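Local coordinates for mandelate racemase/muconate lactonizing enzyme family protein (Roseovarius sp. TM1035, PDB 3T9P) that probably acts as a metal-dependent isomerase or related enzyme of the enolase superfamily, on a carboxylate substrate, at residues E29-E34 / A381-S386; E34-V39 / V53-A58; L348-P353 / E372-W377; I25-T30 / R40-S45. All blocks are in the same frame, centred on the assembly; numbering follows the deposited sequence.

Contact 1: E29-E34 / A381-S386; sequences ETFCNE and ATYQVS. With SO4 (sulfate ion), chain D.
The ring of F31 has Y383 over one face: CD1 of the tyrosine lies 3.5 Å from F31 CE2, shifted toward the rim, and the planes meet obliquely at 59°. At the edge of the Y383 ring, in its plane, stands the carboxylate of E29, turned almost perpendicular to it (84°). This cluster sits on one face of an antiparallel sheet in which strand 382-387, close to the C-terminus, returns to the N-terminal domain and pairs with strand 25-32 as an outermost strand. E29 with V385 and F31 with Y383 are non-hydrogen-bonded pairs, whereas T30 with Q384 and C32 with T382 are hydrogen-bonded ones; of their four backbone bonds the shortest is T382 N to C32 O at 2.8 Å. With its CG anti to the backbone N (chi1 178°), Y383 lays its ring alongside F31 and brings OH to E29, where it donates to the anti lone pair of OE2 at 2.6 Å. R40 of strand 37-43 also grips this carboxylate, at both oxygens, so the glutamate links three strands. V385 CG2 packs on the E29 chain at CG (3.7 Å), and A381 CB meets F31 CB. On the opposite face C32 SG rests 3.8 Å from T382 CB. T30 OG1, whose main partner is H66 on helix 58-73, also shares a water at 2.7 Å, and that water donates to T382 O. Q384 runs out in extended form to a sulfate, probably from the crystallisation liquor, which its NE2 reaches at O4 (2.9 Å).

Contact 2: E34-V39 / V53-A58; sequences EFVGFV and VSTYNA
The shortest direct bond between the two segments runs from A58 N to E34 O, 2.9 Å long, with the donor well above the carbonyl plane (49° out of it). Next to it Y56 N gives a straighter bond to F35 O (3.0 Å, 171° at the hydrogen), and farther along V53 N donates to G37 O at 3.0 Å. Between these bonds a water accepts from G37 N and donates to V53 O, bridging the two backbones where no direct bond joins them. A58 CB presses on the backbone, 3.3 Å from V36 N. V53 CG2 lies 4.0 Å from G37 CA, close against the glycine backbone. Because CG1 of V36 is anti to its N (chi1 -172°), the CG2 branch is left to lie alongside T55 CG2, 3.9 Å away. V39 and V53 cross at about a right angle, CG2 to CG1. T55 OG1 turns to N310, and F35, which offers its ring edge to Y56 CD1 at 4.2 Å, is stacked on W344. Y56 also packs on Y95 of the second subunit. The loop thus leads from strand 48-52 into helix 58-73, whose first residue is A58; V53 leans on T61 of that helix, while V39 touches F65 of the same helix and A110 of helix 98-119.

Contact 3: L348-P353 / E372-W377; sequences LFLGDP and EISPTW
L350, L348 and E372 give up the most surface here, and the two leucines work in different ways. L350 sets its CD1 over the face of the E372 carboxylate, 3.5 Å from CD and 3.6 Å from each of OE1 and OE2, so the methyl covers the flat group instead of meeting its rim. Its other methyl, CD2, touches S374 OG at 3.7 Å. L348 lies alongside W377 and places CD2 over the indole, 3.7 Å from the centroid of the five-membered ring and 22° off its normal, a CH-pi contact. The tryptophan offers that face because its CG is anti to the backbone N (chi1 -171°). Between the backbones, S374 N donates to L348 O (2.9 Å, 168° at the hydrogen) and L350 N to E372 O (2.9 Å), enclosing the pair F349 and I373; a water joins L350 O to E372 N. F349 directs its ring edge at I373 CG1. S374 OG accepts from T376 N at 3.0 Å, and an alanine here would probably leave that amide without its capping acceptor and open a gap beside L350 CD2. The whole is an isolated beta bridge running into the N-cap of helix 375-379, the short helix by which the chain turns from the C-terminal, barrel-forming domain toward the sheet of the N-terminal one.

Contact 4: I25-T30 / R40-S45; sequences IARLET and RVTTDS
A classic beta bulge marks the antiparallel hairpin of strands 25-32 and 37-43: A26 and R27 both face T42, whose carbonyl O accepts from A26 N at 2.9 Å and from R27 N at 3.2 Å, both in its plane. From R27 onward the register is regular: R27 pairs with T42, L28 with V41 and E29 with R40. On the face of L28 and V41 the packing is tight, L28 CD2 standing 3.5 Å from V41 CG2, and helices 58-73 and 98-119 cover these residues through F65, L107, A110 and L111. The other face is polar. R40 leaves the strand with CG anti to N and then bends at chi3 (61°), which brings its guanidinium side-on to E29. NE binds OE1 at 2.8 Å and NH2 binds OE2 at 3.1 Å. Both oxygens lie in the guanidinium plane, yet the carboxylate is turned 35° against it, and NE approaches from above the carboxylate plane. A water donates to E29 OE1 (2.6 Å) and to R40 O (2.7 Å) while accepting from T42 OG1 (2.9 Å), a hydroxyl also bonded to Q48. A methionine in place of R40 would probably leave the E29 carboxylate without its countercharge, held by the tyrosine hydroxyl and the water alone among the partners described. R27 forms its own salt bridge with E387. Held by a paired arginine and a water, and with Y383 on its second oxygen, the buried E29 would be expected to stay ionised.

In the fold
Contacts 1, 2 and 4 belong to one antiparallel sheet. Contacts 1 and 4, centred about 13 Å apart, use the two edges of strand 25-32 and share E29 and T30. The centre of contact 2 lies about 9 Å from that of contact 1; F38 N meets F31 O at 2.9 Å, a probable hydrogen bond. Contact 3 comes from the C-terminal domain and meets this sheet mainly around F38, against which W377, I373 and F349 pack; W377 CZ3 lies 3.5 Å from both F38 CD2 and F31 O. It does not touch contact 4. The side chain of Y56 is about 4 Å from a formic acid, probably from the crystallisation liquor, which may mark a pocket between the domains, where active sites of the enolase superfamily lie.

Contact 1: E29-E34 / A381-S386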
# COMPACT_ATOMS: atom_id res chain seq x y z
N GLU A 29 5.84 3.52 -22.77
CA GLU A 29 5.10 2.42 -23.30
C GLU A 29 5.18 1.17 -22.42
O GLU A 29 6.19 0.86 -21.92
CB GLU A 29 5.62 2.06 -24.68
CG GLU A 29 5.57 3.08 -25.70
CD GLU A 29 6.50 2.79 -26.85
OE1 GLU A 29 7.68 2.97 -26.69
OE2 GLU A 29 6.01 2.41 -27.88
N THR A 30 4.06 0.48 -22.27
CA THR A 30 3.98 -0.77 -21.57
C THR A 30 3.48 -1.92 -22.46
O THR A 30 2.63 -1.75 -23.29
CB THR A 30 3.07 -0.69 -20.31
OG1 THR A 30 1.74 -0.33 -20.70
CG2 THR A 30 3.65 0.31 -19.25
N PHE A 31 4.05 -3.09 -22.27
CA PHE A 31 3.67 -4.28 -22.95
C PHE A 31 3.48 -5.31 -21.84
O PHE A 31 4.41 -5.66 -21.18
CB PHE A 31 4.79 -4.77 -23.89
CG PHE A 31 5.25 -3.78 -24.93
CD1 PHE A 31 6.03 -2.73 -24.61
CD2 PHE A 31 4.99 -3.98 -26.23
CE1 PHE A 31 6.47 -1.87 -25.57
CE2 PHE A 31 5.41 -3.11 -27.15
CZ PHE A 31 6.14 -2.05 -26.82
N CYS A 32 2.28 -5.81 -21.67
CA CYS A 32 1.95 -6.73 -20.59
C CYS A 32 1.08 -7.92 -20.92
O CYS A 32 0.46 -7.97 -21.92
CB CYS A 32 1.28 -5.94 -19.46
SG CYS A 32 -0.17 -4.99 -19.97
N ASN A 33 1.12 -8.87 -20.01
CA ASN A 33 0.18 -9.93 -19.80
C ASN A 33 -0.12 -9.91 -18.29
O ASN A 33 0.31 -9.01 -17.63
CB ASN A 33 0.55 -11.28 -20.35
CG ASN A 33 1.75 -11.92 -19.68
OD1 ASN A 33 2.10 -11.67 -18.56
ND2 ASN A 33 2.36 -12.80 -20.42
N GLU A 34 -0.91 -10.82 -17.80
CA GLU A 34 -1.22 -10.91 -16.40
C GLU A 34 0.02 -11.06 -15.50
O GLU A 34 -0.01 -10.66 -14.40
CB GLU A 34 -2.16 -12.07 -16.10
CG GLU A 34 -3.39 -11.64 -15.40
CD GLU A 34 -4.59 -12.68 -15.40
OE1 GLU A 34 -4.81 -13.33 -14.39
OE2 GLU A 34 -5.30 -12.80 -16.40
N ALA A 381 1.96 -9.09 -26.73
CA ALA A 381 1.64 -8.47 -25.41
C ALA A 381 0.58 -7.37 -25.58
O ALA A 381 0.36 -6.90 -26.72
CB ALA A 381 2.93 -7.96 -24.75
N THR A 382 -0.14 -7.00 -24.48
CA THR A 382 -1.05 -5.87 -24.47
C THR A 382 -0.27 -4.60 -24.46
O THR A 382 0.54 -4.40 -23.55
CB THR A 382 -1.98 -5.97 -23.21
OG1 THR A 382 -2.68 -7.22 -23.26
CG2 THR A 382 -3.00 -4.88 -23.11
N TYR A 383 -0.49 -3.71 -25.44
CA TYR A 383 0.28 -2.48 -25.60
C TYR A 383 -0.48 -1.28 -25.04
O TYR A 383 -1.67 -1.15 -25.31
CB TYR A 383 0.58 -2.25 -27.09
CG TYR A 383 1.33 -0.99 -27.40
CD1 TYR A 383 2.71 -0.85 -27.09
CD2 TYR A 383 0.68 0.07 -28.02
CE1 TYR A 383 3.41 0.33 -27.39
CE2 TYR A 383 1.38 1.25 -28.33
CZ TYR A 383 2.72 1.37 -28.03
OH TYR A 383 3.42 2.55 -28.32
N GLN A 384 0.21 -0.34 -24.37
CA GLN A 384 -0.42 0.91 -24.03
C GLN A 384 0.62 2.01 -24.01
O GLN A 384 1.79 1.79 -23.62
CB GLN A 384 -1.25 0.75 -22.70
CG GLN A 384 -1.94 2.08 -22.25
CD GLN A 384 -2.88 1.89 -21.02
OE1 GLN A 384 -3.02 0.78 -20.52
NE2 GLN A 384 -3.56 3.00 -20.57
N VAL A 385 0.26 3.21 -24.45
CA VAL A 385 1.27 4.25 -24.52
C VAL A 385 0.82 5.57 -23.90
O VAL A 385 -0.37 5.93 -23.99
CB VAL A 385 1.73 4.48 -26.04
CG1 VAL A 385 0.48 4.87 -26.91
CG2 VAL A 385 2.81 5.52 -26.11
N SER A 386 1.73 6.29 -23.25
CA SER A 386 1.45 7.66 -22.84
C SER A 386 2.52 8.57 -23.43
O SER A 386 3.73 8.24 -23.37
CB SER A 386 1.54 7.77 -21.27
OG SER A 386 0.48 7.05 -20.63
S SO4 D . -7.16 2.61 -19.03
O1 SO4 D . -7.43 3.42 -20.23
O2 SO4 D . -7.71 3.43 -17.94
O3 SO4 D . -7.80 1.30 -19.13
O4 SO4 D . -5.71 2.40 -18.76
O HOH W 1 0.20 -2.35 -21.48
O HOH W 2 -0.97 -9.93 -23.32

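Contact 2: E34-V39 / V53-A58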
# COMPACT_ATOMS: atom_id res chain seq x y z
N GLU A 34 -0.91 -10.82 -17.80
CA GLU A 34 -1.22 -10.91 -16.40
C GLU A 34 0.02 -11.06 -15.50
O GLU A 34 -0.01 -10.66 -14.40
CB GLU A 34 -2.16 -12.07 -16.10
CG GLU A 34 -3.39 -11.64 -15.40
CD GLU A 34 -4.59 -12.68 -15.40
OE1 GLU A 34 -4.81 -13.33 -14.39
OE2 GLU A 34 -5.30 -12.80 -16.40
N PHE A 35 1.05 -11.70 -16.00
CA PHE A 35 2.24 -12.00 -15.25
C PHE A 35 3.33 -10.95 -15.30
O PHE A 35 4.00 -10.80 -14.32
CB PHE A 35 2.78 -13.37 -15.58
CG PHE A 35 1.88 -14.45 -15.19
CD1 PHE A 35 1.76 -14.82 -13.90
CD2 PHE A 35 1.06 -15.02 -16.10
CE1 PHE A 35 0.90 -15.79 -13.55
CE2 PHE A 35 0.18 -15.98 -15.75
CZ PHE A 35 0.09 -16.35 -14.49
N VAL A 36 3.52 -10.27 -16.41
CA VAL A 36 4.77 -9.46 -16.53
C VAL A 36 4.46 -8.28 -17.36
O VAL A 36 3.61 -8.45 -18.25
CB VAL A 36 5.96 -10.23 -17.22
CG1 VAL A 36 7.24 -9.34 -17.08
CG2 VAL A 36 6.25 -11.47 -16.54
N GLY A 37 5.10 -7.12 -17.14
CA GLY A 37 4.79 -5.90 -17.93
C GLY A 37 6.17 -5.28 -18.14
O GLY A 37 6.82 -4.91 -17.14
N PHE A 38 6.61 -5.12 -19.40
CA PHE A 38 7.79 -4.32 -19.71
C PHE A 38 7.45 -2.86 -20.07
O PHE A 38 6.40 -2.58 -20.60
CB PHE A 38 8.59 -4.96 -20.85
CG PHE A 38 9.11 -6.31 -20.50
CD1 PHE A 38 10.14 -6.46 -19.55
CD2 PHE A 38 8.55 -7.44 -21.07
CE1 PHE A 38 10.62 -7.76 -19.21
CE2 PHE A 38 9.03 -8.73 -20.78
CZ PHE A 38 10.04 -8.90 -19.82
N VAL A 39 8.39 -1.97 -19.78
CA VAL A 39 8.21 -0.57 -20.01
C VAL A 39 9.36 -0.12 -20.94
O VAL A 39 10.56 -0.44 -20.70
CB VAL A 39 8.29 0.26 -18.66
CG1 VAL A 39 8.30 1.84 -18.99
CG2 VAL A 39 7.04 -0.09 -17.71
N VAL A 53 7.77 -3.51 -14.69
CA VAL A 53 6.96 -3.39 -13.50
C VAL A 53 7.10 -4.70 -12.72
O VAL A 53 7.61 -5.64 -13.23
CB VAL A 53 5.47 -3.01 -13.78
CG1 VAL A 53 5.34 -1.74 -14.66
CG2 VAL A 53 4.73 -4.14 -14.33
N SER A 54 6.68 -4.71 -11.48
CA SER A 54 6.72 -5.91 -10.69
C SER A 54 5.90 -7.02 -11.40
O SER A 54 4.93 -6.76 -12.02
CB SER A 54 6.10 -5.69 -9.32
OG SER A 54 6.12 -6.85 -8.58
N THR A 55 6.37 -8.23 -11.29
CA THR A 55 5.59 -9.35 -11.76
C THR A 55 4.31 -9.53 -10.87
O THR A 55 4.22 -9.01 -9.80
CB THR A 55 6.38 -10.65 -11.74
OG1 THR A 55 7.03 -10.81 -10.48
CG2 THR A 55 7.40 -10.71 -12.86
N TYR A 56 3.34 -10.20 -11.45
CA TYR A 56 2.09 -10.60 -10.84
C TYR A 56 1.00 -9.51 -10.89
O TYR A 56 1.19 -8.44 -10.41
CB TYR A 56 2.26 -11.20 -9.46
CG TYR A 56 3.23 -12.36 -9.40
CD1 TYR A 56 2.95 -13.56 -10.05
CD2 TYR A 56 4.42 -12.26 -8.71
CE1 TYR A 56 3.82 -14.61 -10.01
CE2 TYR A 56 5.31 -13.30 -8.66
CZ TYR A 56 5.02 -14.47 -9.32
OH TYR A 56 5.85 -15.49 -9.29
N ASN A 57 -0.12 -9.84 -11.50
CA ASN A 57 -1.19 -8.89 -11.70
C ASN A 57 -0.63 -7.68 -12.48
O ASN A 57 -1.02 -6.56 -12.28
CB ASN A 57 -1.87 -8.51 -10.39
CG ASN A 57 -2.74 -9.63 -9.83
OD1 ASN A 57 -2.74 -9.86 -8.65
ND2 ASN A 57 -3.46 -10.30 -10.66
N ALA A 58 0.29 -7.96 -13.39
CA ALA A 58 1.03 -6.98 -14.14
C ALA A 58 0.10 -6.10 -14.98
O ALA A 58 0.38 -4.97 -15.16
CB ALA A 58 2.19 -7.62 -14.99
O HOH W 3 5.91 -7.44 -14.52

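Contact 3: L348-P353 / E372-W377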
# COMPACT_ATOMS: atom_id res chain seq x y z
N LEU A 348 11.11 -14.74 -22.18
CA LEU A 348 11.10 -13.29 -21.98
C LEU A 348 12.29 -12.65 -22.62
O LEU A 348 12.11 -11.59 -23.27
CB LEU A 348 11.07 -12.90 -20.48
CG LEU A 348 9.90 -13.41 -19.71
CD1 LEU A 348 10.09 -13.04 -18.20
CD2 LEU A 348 8.57 -12.93 -20.29
N PHE A 349 13.49 -13.28 -22.46
CA PHE A 349 14.71 -12.63 -22.89
C PHE A 349 15.41 -13.50 -23.98
O PHE A 349 15.24 -14.72 -23.96
CB PHE A 349 15.65 -12.49 -21.67
CG PHE A 349 14.97 -11.75 -20.55
CD1 PHE A 349 14.60 -10.42 -20.73
CD2 PHE A 349 14.69 -12.39 -19.32
CE1 PHE A 349 13.93 -9.66 -19.67
CE2 PHE A 349 14.07 -11.64 -18.24
CZ PHE A 349 13.66 -10.28 -18.46
N LEU A 350 16.18 -12.88 -24.85
CA LEU A 350 17.03 -13.62 -25.80
C LEU A 350 18.36 -13.97 -25.13
O LEU A 350 18.76 -13.31 -24.13
CB LEU A 350 17.30 -12.73 -27.03
CG LEU A 350 16.03 -12.37 -27.84
CD1 LEU A 350 16.22 -11.36 -28.95
CD2 LEU A 350 15.29 -13.62 -28.31
N GLY A 351 19.04 -15.01 -25.63
CA GLY A 351 20.36 -15.39 -25.05
C GLY A 351 20.26 -16.09 -23.67
O GLY A 351 19.33 -16.76 -23.32
N ASP A 352 21.23 -15.93 -22.83
CA ASP A 352 21.14 -16.73 -21.64
C ASP A 352 21.64 -15.80 -20.51
O ASP A 352 22.69 -16.03 -19.92
CB ASP A 352 22.09 -17.91 -21.83
CG ASP A 352 21.91 -18.97 -20.78
OD1 ASP A 352 20.88 -18.96 -20.08
OD2 ASP A 352 22.81 -19.81 -20.65
N PRO A 353 20.89 -14.73 -20.21
CA PRO A 353 21.39 -13.75 -19.18
C PRO A 353 21.52 -14.37 -17.77
O PRO A 353 22.36 -13.90 -16.95
CB PRO A 353 20.33 -12.61 -19.24
CG PRO A 353 19.05 -13.32 -19.75
CD PRO A 353 19.58 -14.37 -20.79
N GLU A 372 18.14 -8.47 -23.49
CA GLU A 372 17.33 -8.07 -24.65
C GLU A 372 16.01 -8.81 -24.57
O GLU A 372 15.98 -10.06 -24.48
CB GLU A 372 18.09 -8.37 -25.96
CG GLU A 372 17.35 -7.74 -27.20
CD GLU A 372 17.92 -8.30 -28.54
OE1 GLU A 372 18.94 -9.09 -28.54
OE2 GLU A 372 17.29 -7.94 -29.59
N ILE A 373 14.91 -8.05 -24.48
CA ILE A 373 13.59 -8.67 -24.35
C ILE A 373 13.27 -9.16 -25.76
O ILE A 373 13.41 -8.40 -26.73
CB ILE A 373 12.48 -7.65 -23.87
CG1 ILE A 373 12.80 -7.21 -22.42
CG2 ILE A 373 11.08 -8.20 -23.96
CD1 ILE A 373 12.51 -5.80 -22.28
N SER A 374 12.73 -10.34 -25.85
CA SER A 374 12.40 -10.85 -27.16
C SER A 374 11.26 -10.09 -27.83
O SER A 374 10.20 -9.98 -27.26
CB SER A 374 11.93 -12.30 -27.09
OG SER A 374 11.68 -12.72 -28.48
N PRO A 375 11.45 -9.68 -29.11
CA PRO A 375 10.32 -9.15 -29.86
C PRO A 375 9.18 -10.18 -30.04
O PRO A 375 8.09 -9.77 -30.25
CB PRO A 375 10.95 -8.77 -31.25
CG PRO A 375 12.41 -8.49 -30.90
CD PRO A 375 12.72 -9.61 -29.87
N THR A 376 9.39 -11.49 -29.96
CA THR A 376 8.25 -12.43 -30.02
C THR A 376 7.25 -12.21 -28.86
O THR A 376 5.99 -12.22 -28.98
CB THR A 376 8.74 -13.91 -29.98
OG1 THR A 376 9.75 -14.12 -31.02
CG2 THR A 376 7.56 -15.01 -30.12
N TRP A 377 7.82 -12.07 -27.68
CA TRP A 377 6.91 -11.86 -26.52
C TRP A 377 6.19 -10.48 -26.61
O TRP A 377 5.00 -10.37 -26.44
CB TRP A 377 7.80 -11.97 -25.29
CG TRP A 377 6.94 -11.98 -23.99
CD1 TRP A 377 6.50 -13.07 -23.30
CD2 TRP A 377 6.37 -10.82 -23.34
NE1 TRP A 377 5.68 -12.66 -22.23
CE2 TRP A 377 5.59 -11.29 -22.25
CE3 TRP A 377 6.43 -9.44 -23.59
CZ2 TRP A 377 4.95 -10.46 -21.42
CZ3 TRP A 377 5.71 -8.58 -22.71
CH2 TRP A 377 5.00 -9.12 -21.65
O HOH W 4 19.12 -11.13 -22.83

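Contact 4: I25-T30 / R40-S45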
# COMPACT_ATOMS: atom_id res chain seq x y z
N ILE A 25 11.79 13.22 -20.47
CA ILE A 25 10.98 12.06 -20.89
C ILE A 25 9.87 12.44 -21.94
O ILE A 25 8.97 13.25 -21.64
CB ILE A 25 10.29 11.30 -19.63
CG1 ILE A 25 11.40 10.91 -18.69
CG2 ILE A 25 9.43 10.09 -20.14
CD1 ILE A 25 10.99 10.44 -17.28
N ALA A 26 9.87 11.76 -23.07
CA ALA A 26 8.87 11.98 -24.09
C ALA A 26 7.74 10.98 -24.21
O ALA A 26 6.66 11.34 -24.53
CB ALA A 26 9.52 12.17 -25.44
N ARG A 27 7.97 9.76 -23.93
CA ARG A 27 7.09 8.65 -24.20
C ARG A 27 7.33 7.49 -23.23
O ARG A 27 8.45 7.23 -22.83
CB ARG A 27 7.27 8.17 -25.64
CG ARG A 27 6.34 7.03 -26.04
CD ARG A 27 6.34 6.71 -27.52
NE ARG A 27 5.79 7.80 -28.32
CZ ARG A 27 6.51 8.61 -29.08
NH1 ARG A 27 7.83 8.45 -29.16
NH2 ARG A 27 5.93 9.58 -29.77
N LEU A 28 6.28 6.89 -22.80
CA LEU A 28 6.33 5.72 -21.95
C LEU A 28 5.34 4.70 -22.47
O LEU A 28 4.21 4.98 -22.57
CB LEU A 28 6.05 6.06 -20.48
CG LEU A 28 7.14 6.82 -19.72
CD1 LEU A 28 6.68 7.49 -18.52
CD2 LEU A 28 8.38 6.04 -19.40
N GLU A 29 5.84 3.52 -22.77
CA GLU A 29 5.10 2.42 -23.30
C GLU A 29 5.18 1.17 -22.42
O GLU A 29 6.19 0.86 -21.92
CB GLU A 29 5.62 2.06 -24.68
CG GLU A 29 5.57 3.08 -25.70
CD GLU A 29 6.50 2.79 -26.85
OE1 GLU A 29 7.68 2.97 -26.69
OE2 GLU A 29 6.01 2.41 -27.88
N THR A 30 4.06 0.48 -22.27
CA THR A 30 3.98 -0.77 -21.57
C THR A 30 3.48 -1.92 -22.46
O THR A 30 2.63 -1.75 -23.29
CB THR A 30 3.07 -0.69 -20.31
OG1 THR A 30 1.74 -0.33 -20.70
CG2 THR A 30 3.65 0.31 -19.25
N ARG A 40 9.00 0.60 -21.98
CA ARG A 40 9.94 1.29 -22.84
C ARG A 40 9.77 2.81 -22.69
O ARG A 40 8.73 3.34 -22.87
CB ARG A 40 9.86 0.85 -24.32
CG ARG A 40 10.85 1.58 -25.18
CD ARG A 40 10.98 1.09 -26.62
NE ARG A 40 9.75 1.22 -27.36
CZ ARG A 40 9.43 0.50 -28.41
NH1 ARG A 40 10.29 -0.37 -28.90
NH2 ARG A 40 8.27 0.65 -28.95
N VAL A 41 10.86 3.45 -22.39
CA VAL A 41 10.96 4.89 -22.24
C VAL A 41 11.72 5.46 -23.44
O VAL A 41 12.68 4.91 -23.88
CB VAL A 41 11.67 5.34 -20.95
CG1 VAL A 41 13.08 4.93 -20.94
CG2 VAL A 41 11.53 6.83 -20.70
N THR A 42 11.20 6.55 -23.97
CA THR A 42 11.85 7.35 -25.01
C THR A 42 12.03 8.82 -24.60
O THR A 42 11.11 9.43 -24.16
CB THR A 42 11.06 7.30 -26.32
OG1 THR A 42 10.79 5.96 -26.68
CG2 THR A 42 11.82 7.96 -27.45
N THR A 43 13.24 9.34 -24.72
CA THR A 43 13.53 10.73 -24.39
C THR A 43 13.25 11.64 -25.58
O THR A 43 13.04 11.16 -26.64
CB THR A 43 14.98 10.98 -23.92
OG1 THR A 43 15.86 10.85 -25.03
CG2 THR A 43 15.37 10.04 -22.81
N ASP A 44 13.32 12.94 -25.36
CA ASP A 44 13.15 13.94 -26.41
C ASP A 44 14.25 13.80 -27.46
O ASP A 44 14.05 14.15 -28.56
CB ASP A 44 12.97 15.37 -25.93
CG ASP A 44 14.00 15.82 -24.94
OD1 ASP A 44 14.99 15.17 -24.67
OD2 ASP A 44 13.77 16.86 -24.38
N SER A 45 15.40 13.30 -27.08
CA SER A 45 16.49 13.02 -27.99
C SER A 45 16.29 11.75 -28.83
O SER A 45 17.14 11.43 -29.61
CB SER A 45 17.81 12.89 -27.21
OG SER A 45 18.05 11.57 -26.83
O HOH W 5 8.63 4.87 -25.15